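Local coordinates for protein SusD homolog (Bacteroides thetaiotaomicron VPI-5482, PDB 3IHV) that probably binds sugars at the bacterial outer membrane, like other SusD-type proteins, at residues Thr67-Thr72 with Ala505-Glu510; Ala222-Ala227 with Glu406-Trp411; Val286-Ile291 with Tyr328-Thr333; Ser324-Gln329 with Thr367-Asp372; Asp399-Tyr404 with Tyr420-Ala425. One frame throughout, in Å; residues are numbered along the deposited sequence.

Contact 1: residues Thr67-Thr72 with Ala505-Glu510; sequences TNSFPT and ATYTEE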
# COMPACT_ATOMS: atom_id res chain seq x y z
N THR A 67 -4.90 10.43 -13.40
CA THR A 67 -6.13 10.72 -14.12
C THR A 67 -6.45 9.67 -15.17
O THR A 67 -7.42 9.82 -15.93
CB THR A 67 -6.04 12.08 -14.83
OG1 THR A 67 -4.89 12.09 -15.72
CG2 THR A 67 -5.97 13.26 -13.75
N ASN A 68 -5.64 8.60 -15.27
CA ASN A 68 -5.88 7.55 -16.24
C ASN A 68 -5.89 8.02 -17.69
O ASN A 68 -6.69 7.56 -18.48
CB ASN A 68 -7.16 6.79 -15.90
CG ASN A 68 -7.04 6.03 -14.60
OD1 ASN A 68 -5.94 5.59 -14.25
ND2 ASN A 68 -8.15 5.89 -13.87
N SER A 69 -4.95 8.88 -18.02
CA SER A 69 -4.88 9.48 -19.35
C SER A 69 -3.53 9.24 -20.01
O SER A 69 -3.16 9.95 -20.96
CB SER A 69 -5.21 10.97 -19.26
OG SER A 69 -4.31 11.69 -18.43
N PHE A 70 -2.84 8.21 -19.54
CA PHE A 70 -1.49 7.86 -19.97
C PHE A 70 -1.43 6.76 -21.04
O PHE A 70 -2.36 5.94 -21.14
CB PHE A 70 -0.61 7.46 -18.77
CG PHE A 70 -1.09 6.25 -18.01
CD1 PHE A 70 -2.08 6.35 -17.04
CD2 PHE A 70 -0.48 4.99 -18.23
CE1 PHE A 70 -2.50 5.25 -16.32
CE2 PHE A 70 -0.88 3.88 -17.48
CZ PHE A 70 -1.91 4.00 -16.54
N PRO A 71 -0.37 6.78 -21.86
CA PRO A 71 -0.17 5.81 -22.94
C PRO A 71 0.64 4.59 -22.49
O PRO A 71 1.19 4.58 -21.39
CB PRO A 71 0.61 6.62 -23.96
CG PRO A 71 1.48 7.46 -23.12
CD PRO A 71 0.61 7.88 -21.97
N THR A 72 0.72 3.58 -23.35
CA THR A 72 1.46 2.36 -23.06
C THR A 72 2.97 2.59 -22.86
O THR A 72 3.64 1.75 -22.31
CB THR A 72 1.33 1.35 -24.16
OG1 THR A 72 1.85 1.94 -25.38
CG2 THR A 72 -0.15 0.88 -24.35
N ALA A 505 -12.35 11.13 -13.88
CA ALA A 505 -13.59 10.67 -14.58
C ALA A 505 -13.61 10.95 -16.08
O ALA A 505 -14.30 10.27 -16.83
CB ALA A 505 -14.86 11.28 -13.96
N THR A 506 -12.92 11.98 -16.55
CA THR A 506 -12.89 12.29 -17.97
C THR A 506 -12.29 11.15 -18.80
O THR A 506 -12.78 10.85 -19.89
CB THR A 506 -12.05 13.58 -18.18
OG1 THR A 506 -12.67 14.62 -17.44
CG2 THR A 506 -11.91 14.00 -19.66
N TYR A 507 -11.29 10.47 -18.26
CA TYR A 507 -10.50 9.51 -19.04
C TYR A 507 -10.63 8.04 -18.68
O TYR A 507 -10.28 7.17 -19.48
CB TYR A 507 -9.03 9.90 -18.87
CG TYR A 507 -8.74 11.34 -19.23
CD1 TYR A 507 -8.64 11.73 -20.56
CD2 TYR A 507 -8.56 12.31 -18.25
CE1 TYR A 507 -8.39 13.00 -20.90
CE2 TYR A 507 -8.26 13.62 -18.59
CZ TYR A 507 -8.17 13.94 -19.92
OH TYR A 507 -7.92 15.23 -20.32
N THR A 508 -11.09 7.74 -17.45
CA THR A 508 -11.20 6.35 -16.97
C THR A 508 -12.16 5.58 -17.84
O THR A 508 -13.30 6.02 -18.07
CB THR A 508 -11.64 6.28 -15.50
OG1 THR A 508 -10.65 6.97 -14.71
CG2 THR A 508 -11.75 4.84 -15.02
N GLU A 509 -11.69 4.46 -18.36
CA GLU A 509 -12.44 3.68 -19.33
C GLU A 509 -12.71 2.29 -18.81
O GLU A 509 -11.83 1.58 -18.36
CB GLU A 509 -11.66 3.64 -20.65
CG GLU A 509 -12.34 2.92 -21.82
CD GLU A 509 -11.56 3.03 -23.14
OE1 GLU A 509 -10.68 3.93 -23.29
OE2 GLU A 509 -11.86 2.22 -24.05
N GLU A 510 -13.96 1.87 -18.91
CA GLU A 510 -14.35 0.57 -18.40
C GLU A 510 -13.71 -0.50 -19.25
O GLU A 510 -13.74 -0.42 -20.46
CB GLU A 510 -15.86 0.41 -18.45
CG GLU A 510 -16.33 -0.81 -17.70
CD GLU A 510 -17.83 -0.88 -17.61
OE1 GLU A 510 -18.55 -0.29 -18.46
OE2 GLU A 510 -18.30 -1.51 -16.65

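Contact 2: residues Ala222-Ala227 with Glu406-Trp411; sequences AAAKTA and EALNEW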
# COMPACT_ATOMS: atom_id res chain seq x y z
N ALA A 222 -10.20 -19.83 1.59
CA ALA A 222 -8.76 -19.89 1.87
C ALA A 222 -8.32 -18.62 2.60
O ALA A 222 -7.53 -18.67 3.55
CB ALA A 222 -7.95 -20.10 0.57
N ALA A 223 -8.82 -17.47 2.15
CA ALA A 223 -8.48 -16.19 2.80
C ALA A 223 -8.94 -16.24 4.28
O ALA A 223 -8.20 -15.87 5.21
CB ALA A 223 -9.18 -15.03 2.07
N ALA A 224 -10.17 -16.66 4.49
CA ALA A 224 -10.73 -16.72 5.83
C ALA A 224 -9.96 -17.70 6.73
O ALA A 224 -9.71 -17.40 7.88
CB ALA A 224 -12.22 -17.13 5.78
N LYS A 225 -9.63 -18.89 6.21
CA LYS A 225 -8.88 -19.88 7.00
C LYS A 225 -7.47 -19.40 7.37
O LYS A 225 -6.98 -19.65 8.47
CB LYS A 225 -8.85 -21.21 6.30
CG LYS A 225 -10.23 -21.86 6.33
CD LYS A 225 -10.27 -23.24 5.72
CE LYS A 225 -11.62 -23.88 5.99
NZ LYS A 225 -11.66 -25.26 5.48
N THR A 226 -6.83 -18.73 6.43
CA THR A 226 -5.51 -18.17 6.65
C THR A 226 -5.57 -17.08 7.72
O THR A 226 -4.80 -17.07 8.68
CB THR A 226 -4.93 -17.64 5.35
OG1 THR A 226 -4.92 -18.70 4.40
CG2 THR A 226 -3.50 -17.13 5.56
N ALA A 227 -6.49 -16.13 7.55
CA ALA A 227 -6.64 -15.04 8.55
C ALA A 227 -6.97 -15.61 9.93
O ALA A 227 -6.47 -15.11 10.94
CB ALA A 227 -7.70 -14.04 8.14
N GLU A 406 -14.45 -9.69 5.72
CA GLU A 406 -14.91 -9.69 4.32
C GLU A 406 -15.00 -11.11 3.77
O GLU A 406 -16.01 -11.53 3.23
CB GLU A 406 -13.96 -8.85 3.44
CG GLU A 406 -14.35 -8.82 1.97
CD GLU A 406 -13.38 -8.05 1.11
OE1 GLU A 406 -12.42 -7.40 1.65
OE2 GLU A 406 -13.62 -8.06 -0.11
N ALA A 407 -13.93 -11.87 3.95
CA ALA A 407 -13.85 -13.23 3.38
C ALA A 407 -14.83 -14.19 4.04
O ALA A 407 -15.45 -15.03 3.35
CB ALA A 407 -12.39 -13.79 3.49
N LEU A 408 -14.97 -14.11 5.37
CA LEU A 408 -15.97 -14.93 6.03
C LEU A 408 -17.36 -14.68 5.46
O LEU A 408 -18.12 -15.61 5.19
CB LEU A 408 -16.00 -14.65 7.54
CG LEU A 408 -14.85 -15.26 8.36
CD1 LEU A 408 -14.83 -14.65 9.76
CD2 LEU A 408 -15.07 -16.77 8.42
N ASN A 409 -17.70 -13.41 5.27
CA ASN A 409 -19.04 -13.05 4.77
C ASN A 409 -19.21 -13.56 3.35
O ASN A 409 -20.28 -14.04 3.01
CB ASN A 409 -19.21 -11.53 4.84
CG ASN A 409 -20.55 -11.07 4.36
OD1 ASN A 409 -21.58 -11.51 4.85
ND2 ASN A 409 -20.54 -10.12 3.43
N GLU A 410 -18.15 -13.49 2.55
CA GLU A 410 -18.25 -13.97 1.18
C GLU A 410 -18.39 -15.49 1.14
O GLU A 410 -19.25 -16.05 0.44
CB GLU A 410 -17.01 -13.57 0.37
CG GLU A 410 -16.80 -12.09 0.18
CD GLU A 410 -17.89 -11.39 -0.65
OE1 GLU A 410 -18.63 -12.06 -1.43
OE2 GLU A 410 -17.96 -10.14 -0.50
N TRP A 411 -17.56 -16.18 1.92
CA TRP A 411 -17.62 -17.65 1.94
C TRP A 411 -18.92 -18.23 2.52
O TRP A 411 -19.55 -19.13 1.91
CB TRP A 411 -16.39 -18.15 2.69
CG TRP A 411 -16.38 -19.53 3.07
CD1 TRP A 411 -16.85 -20.60 2.38
CD2 TRP A 411 -15.74 -20.06 4.24
NE1 TRP A 411 -16.62 -21.75 3.08
CE2 TRP A 411 -15.92 -21.45 4.21
CE3 TRP A 411 -15.03 -19.49 5.30
CZ2 TRP A 411 -15.44 -22.29 5.23
CZ3 TRP A 411 -14.56 -20.30 6.31
CH2 TRP A 411 -14.75 -21.71 6.26

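Contact 3: residues Val286-Ile291 with Tyr328-Thr333; sequences VKTTAI and YQYTDT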
# COMPACT_ATOMS: atom_id res chain seq x y z
N VAL A 286 1.11 16.85 4.20
CA VAL A 286 0.30 18.02 4.45
C VAL A 286 1.04 19.13 3.74
O VAL A 286 2.27 19.19 3.82
CB VAL A 286 0.18 18.30 5.96
CG1 VAL A 286 -0.45 19.67 6.19
CG2 VAL A 286 -0.64 17.20 6.61
N LYS A 287 0.32 20.01 3.03
CA LYS A 287 0.95 21.12 2.33
C LYS A 287 1.73 21.97 3.33
O LYS A 287 1.16 22.45 4.30
CB LYS A 287 -0.11 21.93 1.58
CG LYS A 287 0.41 22.99 0.64
CD LYS A 287 1.17 22.41 -0.53
CE LYS A 287 1.20 23.32 -1.76
NZ LYS A 287 1.83 22.58 -2.93
N THR A 288 3.02 22.15 3.05
CA THR A 288 3.97 22.83 3.96
C THR A 288 5.02 23.62 3.21
O THR A 288 5.61 23.12 2.24
CB THR A 288 4.71 21.72 4.79
OG1 THR A 288 3.76 20.82 5.35
CG2 THR A 288 5.67 22.30 5.87
N THR A 289 5.25 24.86 3.62
CA THR A 289 6.28 25.67 2.98
C THR A 289 7.67 25.35 3.51
O THR A 289 7.84 24.92 4.65
CB THR A 289 6.09 27.16 3.29
OG1 THR A 289 6.07 27.34 4.71
CG2 THR A 289 4.79 27.70 2.69
N ALA A 290 8.66 25.57 2.66
CA ALA A 290 10.05 25.45 3.03
C ALA A 290 10.35 26.72 3.84
O ALA A 290 9.83 27.80 3.50
CB ALA A 290 10.94 25.37 1.75
N ILE A 291 11.14 26.55 4.91
CA ILE A 291 11.66 27.60 5.75
C ILE A 291 13.19 27.41 5.76
O ILE A 291 13.67 26.40 6.27
CB ILE A 291 11.19 27.50 7.19
CG1 ILE A 291 9.66 27.59 7.27
CG2 ILE A 291 11.82 28.63 8.02
CD1 ILE A 291 9.15 27.36 8.74
N TYR A 328 -6.01 21.54 6.68
CA TYR A 328 -5.09 22.63 6.99
C TYR A 328 -3.80 22.43 6.25
O TYR A 328 -3.54 21.35 5.75
CB TYR A 328 -4.76 22.58 8.50
CG TYR A 328 -4.16 21.26 8.97
CD1 TYR A 328 -2.79 21.02 8.89
CD2 TYR A 328 -4.97 20.23 9.46
CE1 TYR A 328 -2.23 19.82 9.30
CE2 TYR A 328 -4.42 19.02 9.87
CZ TYR A 328 -3.04 18.83 9.80
OH TYR A 328 -2.47 17.62 10.18
N GLN A 329 -2.98 23.48 6.25
CA GLN A 329 -1.65 23.45 5.68
C GLN A 329 -0.77 24.26 6.64
O GLN A 329 -1.26 24.94 7.53
CB GLN A 329 -1.63 24.14 4.30
CG GLN A 329 -2.05 25.61 4.28
CD GLN A 329 -1.86 26.17 2.87
OE1 GLN A 329 -0.89 25.82 2.20
NE2 GLN A 329 -2.81 26.98 2.41
N TYR A 330 0.54 24.21 6.44
CA TYR A 330 1.46 24.97 7.25
C TYR A 330 2.08 26.05 6.36
O TYR A 330 2.70 25.72 5.33
CB TYR A 330 2.56 24.06 7.77
CG TYR A 330 2.06 23.02 8.71
CD1 TYR A 330 1.62 23.36 9.98
CD2 TYR A 330 2.01 21.69 8.34
CE1 TYR A 330 1.13 22.36 10.87
CE2 TYR A 330 1.56 20.71 9.21
CZ TYR A 330 1.11 21.05 10.47
OH TYR A 330 0.66 20.05 11.33
N THR A 331 1.93 27.30 6.77
CA THR A 331 2.51 28.45 6.10
C THR A 331 3.85 28.73 6.84
O THR A 331 4.21 28.01 7.78
CB THR A 331 1.57 29.70 6.22
OG1 THR A 331 1.57 30.17 7.56
CG2 THR A 331 0.16 29.33 5.81
N ASP A 332 4.58 29.74 6.42
CA ASP A 332 5.83 30.05 7.12
C ASP A 332 5.60 30.29 8.63
O ASP A 332 6.46 29.95 9.43
CB ASP A 332 6.53 31.26 6.52
CG ASP A 332 7.12 30.98 5.13
OD1 ASP A 332 6.89 29.90 4.58
OD2 ASP A 332 7.83 31.87 4.61
N THR A 333 4.46 30.84 9.02
CA THR A 333 4.21 31.17 10.42
C THR A 333 3.17 30.35 11.19
O THR A 333 3.18 30.36 12.44
CB THR A 333 3.77 32.62 10.53
OG1 THR A 333 2.66 32.82 9.65
CG2 THR A 333 4.89 33.56 10.14
O HOH W 1 -2.52 20.04 3.45

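Contact 4: residues Ser324-Gln329 with Thr367-Asp372; sequences SIANYQ and TPAKWD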
# COMPACT_ATOMS: atom_id res chain seq x y z
N SER A 324 -6.80 11.20 9.84
CA SER A 324 -6.56 10.78 8.48
C SER A 324 -6.55 11.87 7.41
O SER A 324 -5.80 11.78 6.42
CB SER A 324 -7.63 9.75 8.09
OG SER A 324 -7.54 8.58 8.90
N ILE A 325 -7.32 12.94 7.66
CA ILE A 325 -7.55 14.01 6.68
C ILE A 325 -7.21 15.37 7.27
O ILE A 325 -7.66 15.69 8.38
CB ILE A 325 -9.02 14.04 6.22
CG1 ILE A 325 -9.43 12.69 5.61
CG2 ILE A 325 -9.29 15.16 5.21
CD1 ILE A 325 -10.94 12.57 5.25
N ALA A 326 -6.38 16.13 6.54
CA ALA A 326 -5.93 17.44 6.93
C ALA A 326 -6.72 18.51 6.19
O ALA A 326 -6.65 18.60 4.98
CB ALA A 326 -4.43 17.65 6.64
N ASN A 327 -7.44 19.33 6.94
CA ASN A 327 -8.16 20.47 6.36
C ASN A 327 -7.32 21.73 6.50
O ASN A 327 -7.83 22.85 6.35
CB ASN A 327 -9.52 20.64 7.05
CG ASN A 327 -9.41 21.04 8.51
OD1 ASN A 327 -8.33 21.05 9.11
ND2 ASN A 327 -10.55 21.41 9.10
N TYR A 328 -6.01 21.54 6.68
CA TYR A 328 -5.09 22.63 6.99
C TYR A 328 -3.80 22.43 6.25
O TYR A 328 -3.54 21.35 5.75
CB TYR A 328 -4.76 22.58 8.50
CG TYR A 328 -4.16 21.26 8.97
CD1 TYR A 328 -2.79 21.02 8.89
CD2 TYR A 328 -4.97 20.23 9.46
CE1 TYR A 328 -2.23 19.82 9.30
CE2 TYR A 328 -4.42 19.02 9.87
CZ TYR A 328 -3.04 18.83 9.80
OH TYR A 328 -2.47 17.62 10.18
N GLN A 329 -2.98 23.48 6.25
CA GLN A 329 -1.65 23.45 5.68
C GLN A 329 -0.77 24.26 6.64
O GLN A 329 -1.26 24.94 7.53
CB GLN A 329 -1.63 24.14 4.30
CG GLN A 329 -2.05 25.61 4.28
CD GLN A 329 -1.86 26.17 2.87
OE1 GLN A 329 -0.89 25.82 2.20
NE2 GLN A 329 -2.81 26.98 2.41
N THR A 367 -5.69 17.27 2.25
CA THR A 367 -4.71 16.22 2.00
C THR A 367 -4.85 15.12 3.06
O THR A 367 -5.61 15.27 4.03
CB THR A 367 -3.27 16.77 2.11
OG1 THR A 367 -3.03 17.26 3.46
CG2 THR A 367 -3.05 17.91 1.11
N PRO A 368 -4.12 14.03 2.89
CA PRO A 368 -4.05 13.12 4.03
C PRO A 368 -3.31 13.84 5.18
O PRO A 368 -2.53 14.77 4.94
CB PRO A 368 -3.18 11.96 3.50
CG PRO A 368 -3.16 12.11 1.98
CD PRO A 368 -3.38 13.53 1.71
N ALA A 369 -3.57 13.41 6.42
CA ALA A 369 -2.87 13.94 7.60
C ALA A 369 -2.03 12.85 8.27
O ALA A 369 -1.33 13.12 9.23
CB ALA A 369 -3.86 14.50 8.60
N LYS A 370 -2.09 11.62 7.76
CA LYS A 370 -1.35 10.50 8.34
C LYS A 370 0.16 10.70 8.34
O LYS A 370 0.85 10.17 9.21
CB LYS A 370 -1.68 9.23 7.59
CG LYS A 370 -3.12 8.80 7.82
CD LYS A 370 -3.50 7.54 7.08
CE LYS A 370 -4.85 7.01 7.60
NZ LYS A 370 -5.41 5.76 6.95
N TRP A 371 0.66 11.41 7.33
CA TRP A 371 2.10 11.64 7.18
C TRP A 371 2.46 13.13 7.33
O TRP A 371 3.31 13.65 6.62
CB TRP A 371 2.65 10.96 5.91
CG TRP A 371 2.22 9.52 5.87
CD1 TRP A 371 2.80 8.48 6.54
CD2 TRP A 371 1.04 8.97 5.23
NE1 TRP A 371 2.07 7.32 6.36
CE2 TRP A 371 1.02 7.59 5.53
CE3 TRP A 371 0.08 9.50 4.37
CZ2 TRP A 371 0.02 6.73 5.05
CZ3 TRP A 371 -0.93 8.65 3.89
CH2 TRP A 371 -0.93 7.27 4.22
N ASP A 372 1.82 13.77 8.31
CA ASP A 372 2.10 15.13 8.67
C ASP A 372 3.46 15.22 9.42
O ASP A 372 3.56 15.00 10.65
CB ASP A 372 0.97 15.67 9.52
CG ASP A 372 1.16 17.11 9.87
OD1 ASP A 372 2.32 17.60 9.85
OD2 ASP A 372 0.15 17.72 10.22
O HOH W 2 -8.19 6.20 7.60
O HOH W 1 -2.52 20.04 3.45

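Contact 5: residues Asp399-Tyr404 with Tyr420-Ala425; sequences DVLLLY and YNAINA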
# COMPACT_ATOMS: atom_id res chain seq x y z
N ASP A 399 -6.06 -4.23 8.55
CA ASP A 399 -6.40 -4.61 7.15
C ASP A 399 -6.74 -6.09 7.15
O ASP A 399 -7.79 -6.53 6.60
CB ASP A 399 -5.17 -4.28 6.29
CG ASP A 399 -5.40 -4.35 4.78
OD1 ASP A 399 -6.38 -4.96 4.32
OD2 ASP A 399 -4.53 -3.81 4.05
N VAL A 400 -5.92 -6.89 7.84
CA VAL A 400 -6.17 -8.31 7.90
C VAL A 400 -7.47 -8.62 8.65
O VAL A 400 -8.24 -9.47 8.20
CB VAL A 400 -5.00 -9.11 8.51
CG1 VAL A 400 -5.34 -10.62 8.50
CG2 VAL A 400 -3.67 -8.84 7.73
N LEU A 401 -7.76 -7.92 9.75
CA LEU A 401 -9.04 -8.14 10.44
C LEU A 401 -10.19 -7.85 9.48
O LEU A 401 -11.16 -8.60 9.41
CB LEU A 401 -9.20 -7.28 11.70
CG LEU A 401 -8.32 -7.69 12.88
CD1 LEU A 401 -8.38 -6.66 14.04
CD2 LEU A 401 -8.65 -9.09 13.38
N LEU A 402 -10.08 -6.76 8.73
CA LEU A 402 -11.17 -6.41 7.81
C LEU A 402 -11.28 -7.46 6.68
O LEU A 402 -12.39 -7.83 6.27
CB LEU A 402 -10.99 -5.01 7.26
CG LEU A 402 -11.13 -3.88 8.29
CD1 LEU A 402 -10.96 -2.50 7.67
CD2 LEU A 402 -12.48 -3.96 8.99
N LEU A 403 -10.13 -7.97 6.21
CA LEU A 403 -10.14 -9.03 5.19
C LEU A 403 -10.79 -10.30 5.71
O LEU A 403 -11.50 -11.01 4.97
CB LEU A 403 -8.71 -9.37 4.72
CG LEU A 403 -8.04 -8.29 3.87
CD1 LEU A 403 -6.56 -8.63 3.67
CD2 LEU A 403 -8.78 -8.19 2.49
N TYR A 404 -10.51 -10.62 6.98
CA TYR A 404 -11.11 -11.77 7.62
C TYR A 404 -12.64 -11.64 7.63
O TYR A 404 -13.36 -12.55 7.20
CB TYR A 404 -10.54 -11.89 9.03
CG TYR A 404 -10.93 -13.11 9.85
CD1 TYR A 404 -11.10 -14.36 9.27
CD2 TYR A 404 -11.03 -13.01 11.24
CE1 TYR A 404 -11.42 -15.47 10.04
CE2 TYR A 404 -11.33 -14.12 12.01
CZ TYR A 404 -11.51 -15.35 11.40
OH TYR A 404 -11.82 -16.45 12.18
N TYR A 420 -18.13 -10.43 12.68
CA TYR A 420 -18.50 -9.27 13.49
C TYR A 420 -17.41 -8.86 14.48
O TYR A 420 -17.12 -7.69 14.64
CB TYR A 420 -19.80 -9.53 14.23
CG TYR A 420 -21.03 -9.10 13.48
CD1 TYR A 420 -21.35 -7.76 13.41
CD2 TYR A 420 -21.90 -10.02 12.90
CE1 TYR A 420 -22.50 -7.34 12.76
CE2 TYR A 420 -23.06 -9.61 12.27
CZ TYR A 420 -23.33 -8.27 12.19
OH TYR A 420 -24.47 -7.82 11.58
N ASN A 421 -16.81 -9.85 15.15
CA ASN A 421 -15.77 -9.55 16.12
C ASN A 421 -14.57 -8.86 15.48
O ASN A 421 -14.00 -7.94 16.07
CB ASN A 421 -15.34 -10.80 16.90
CG ASN A 421 -16.40 -11.31 17.87
OD1 ASN A 421 -17.33 -10.59 18.26
ND2 ASN A 421 -16.27 -12.57 18.27
N ALA A 422 -14.22 -9.29 14.27
CA ALA A 422 -13.05 -8.75 13.57
C ALA A 422 -13.29 -7.31 13.16
O ALA A 422 -12.48 -6.42 13.48
CB ALA A 422 -12.70 -9.62 12.34
N ILE A 423 -14.43 -7.06 12.51
CA ILE A 423 -14.78 -5.67 12.10
C ILE A 423 -15.03 -4.75 13.33
O ILE A 423 -14.56 -3.61 13.35
CB ILE A 423 -15.90 -5.58 11.04
CG1 ILE A 423 -15.98 -4.12 10.54
CG2 ILE A 423 -17.26 -6.09 11.55
CD1 ILE A 423 -16.60 -3.93 9.17
N ASN A 424 -15.69 -5.26 14.35
CA ASN A 424 -15.95 -4.44 15.57
C ASN A 424 -14.68 -4.13 16.35
O ASN A 424 -14.59 -3.05 16.94
CB ASN A 424 -17.06 -5.04 16.41
CG ASN A 424 -18.43 -4.84 15.79
OD1 ASN A 424 -18.61 -3.91 14.99
ND2 ASN A 424 -19.37 -5.71 16.12
N ALA A 425 -13.65 -4.98 16.26
CA ALA A 425 -12.37 -4.65 16.92
C ALA A 425 -11.80 -3.41 16.28
O ALA A 425 -11.32 -2.48 16.98
CB ALA A 425 -11.36 -5.78 16.82

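Contact 1: residues Thr67-Thr72 with Ala505-Glu510
A loop, Thr67-Thr72, and the end of a short, weakly bonded helix in Ala505-Glu510 come to 5.5 Å between Asn68 CA and Thr508 CA, with Ser69 and Tyr507 beside them. Asn68 ND2 donates to Thr508 OG1 over 2.8 Å in a nearly straight bond (177°), with the acceptor in the amide plane. ND2 is also hydrogen-bonded to Tyr479 OH, Thr508 OG1 also meets Val504 O, and the amide's other end, OD1, takes a hydrogen bond from Arg470. Tyr507 is sandwiched: Ser69 CB makes a CH-pi contact 3.7 Å from the ring centroid over one face, and Thr506 CG2 covers the opposite face. Tyr507 CB sits 3.3 Å from Asn68 O. With an alanine here instead of Tyr507, Ser69 CB would probably lose the ring face it rests on, opening a gap beside the loop. The contact joins the loop preceding helix 75-101 to helix 504-507 and the loop after it, against helix 479-493, whose Val483 and Ala487 touch Ala505.

Contact 2: residues Ala222-Ala227 with Glu406-Trp411
Ala224 CB points at the opposing helix and meets three side chains there: Trp411 at CE3 (3.7 Å), Leu408 at CD2 (3.9 Å) and Ala407 at CB. Segments 222-227 and 406-411, on helices 219-232 and 397-412, run at 138°, their axes 8.2 Å apart at closest approach: close, roughly antiparallel packing through alanines that joins two helices of the largely helical SusD fold. Ala223 CB and Ala407 CB touch at 3.7 Å. Trp411 has CG anti to its backbone N (chi1 168°), which carries the six-membered part of the indole alongside helix 219-232; its CH2 is 3.8 Å from Lys225 CE. Lys225, extended beyond CG, crosses the indole at about a right angle, lending its aliphatic chain while NZ makes a salt bridge with Glu221. Across the interface, then, the chemistry is apolar: methyl groups, a leucine branch and an indole hold the helices by shape, and the one charge at the rim is matched within its own helix.

Contact 3: residues Val286-Ile291 with Tyr328-Thr333
Lys287 and Thr288 run beside Gln329 and Tyr330 in the same direction, the touching parts 7° apart, so that loop 286-291 pairs in parallel with strand 325-330 of the small antiparallel sheet through a single bridge, Thr288 with Tyr330. Tyr330 N donates to Lys287 O (2.8 Å), and Thr289 N returns a bond to Tyr330 O (3.2 Å). A water accepts from Lys287 N and donates to Tyr328 O. Val286 CG1, set anti to the backbone N (chi1 170°), touches both tyrosines, 3.6 Å from Tyr328 CE1 and 3.8 Å from Tyr330 CE2. Thr288 OG1 comes to the Tyr330 ring edge in its plane and donates to Val286 O from above the carbonyl plane. Tyr330 OH bonds to Asp372 OD2. Lys287 CG lies 3.5 Å from Gln329 OE1. Farther on, Thr289 OG1 donates to Asp332 OD1 at 2.7 Å, the two side chains crossing at about a right angle. A valine replacing Thr289 would probably leave Asp332 OD1 without this donor and its carboxylate freer to turn. The pairing thus rests on few backbone bonds, supplemented by apolar packing at the Val286 end and a hydroxyl-to-carboxylate hydrogen bond at the exposed Asp332.

Contact 4: residues Ser324-Gln329 with Thr367-Asp372
The Tyr328 ring has Ala326 CB over one face, offset toward the rim, and Asn327 OD1 and Asp372 OD2 at its edge in the ring plane. The underlying motif is an antiparallel pairing of strands 325-330 and 367-368, outer strand 367-368 leading into a type I turn, Ala369-Asp372. The tyrosine hydroxyl donates to Asp372 OD2 over 2.6 Å, using the carboxylate's anti lone pair, with ring and carboxylate planes 37° apart. Tyr330 OH is a second partner of this oxygen, so two tyrosines grip it, which would probably favour the ionised form. Asp372 is the N-cap of helix 373-376: CG is anti to the backbone N (chi1 -177°), and OD1 takes the N-H of Lys375. Ala326 and Thr367 form the hydrogen-bonded pair, with N to O bonds of 2.8 Å from Ala326 and 3.2 Å from Thr367. Ile325 and Pro368 form the adjoining non-hydrogen-bonded pair, and beyond it Ala369 N donates to Ser324 O at 2.8 Å. Ala369 CB packs on Ala326 CB. Lys370, salt-bridged to Glu466, runs past Ser324. A water accepts from Lys370 NZ and donates to Ser324 OG, which bonds Arg320 O, and Lys370 CE lies 3.4 Å from Ser324 OG.

Contact 5: residues Asp399-Tyr404 with Tyr420-Ala425
Ala422 CB is the central contact between two consecutive helices, 397-412 and 417-430, which form a tight antiparallel helical hairpin, an arrangement consistent with the family's place in the tetratricopeptide-repeat clan. The local axes are 8.0 Å apart at closest approach, and the directions of the two segments lie 147° apart. Along the second helix, Tyr420 and Asn421 precede the touching residues; Tyr420 takes no part here, its hydroxyl bonding Pro443 O and its ring meeting Phe451 edge-to-face. Next, Ala422 CB points into the first helix, 3.5 Å from Leu401 O and 3.9 Å from Tyr404 CD2, with Leu401 CD2 also near. The aromatic ring reaches this place because Tyr404 CG is anti to the backbone N (chi1 -174°); the same side chain also touches Ala227 and Arg228 of helix 219-232, so it packs between two helices. Ile423 follows: its CG1, likewise anti to the backbone N, meets Leu402 CD2, the side chains crossing at about a right angle, while Leu402 also touches Glu458 and Glu462 of helix 448-463. Asn424 faces away and accepts a hydrogen bond from Leu442 N. One turn beyond Ala422, Ala425 closes the run at the partly exposed margin, where its CB lies 4.2 Å from Leu401 CD1.

Contact 1 closes the widest loop of the five, tying residues 67-72 to 505-510, and the other four are nested inside it. Contacts 3 and 4 are nested inside contact 2 and precede contact 5; contacts 2 and 5 cross along the chain. These two lie 11 Å apart between centres and share helix 397-412, with Tyr404 of contact 5 touching Ala224 and Ala227 of contact 2, so helix 397-412 lies between helices 219-232 and 417-430. Contacts 3 and 4, 12 Å apart between centres, share strand 325-330 and a water, and Asp372 joins their tyrosines. Contacts 2 and 3 lie on opposite sides of the chain's centre, 44 Å between centres, so the helices and the small sheet are separate regions of the single chain.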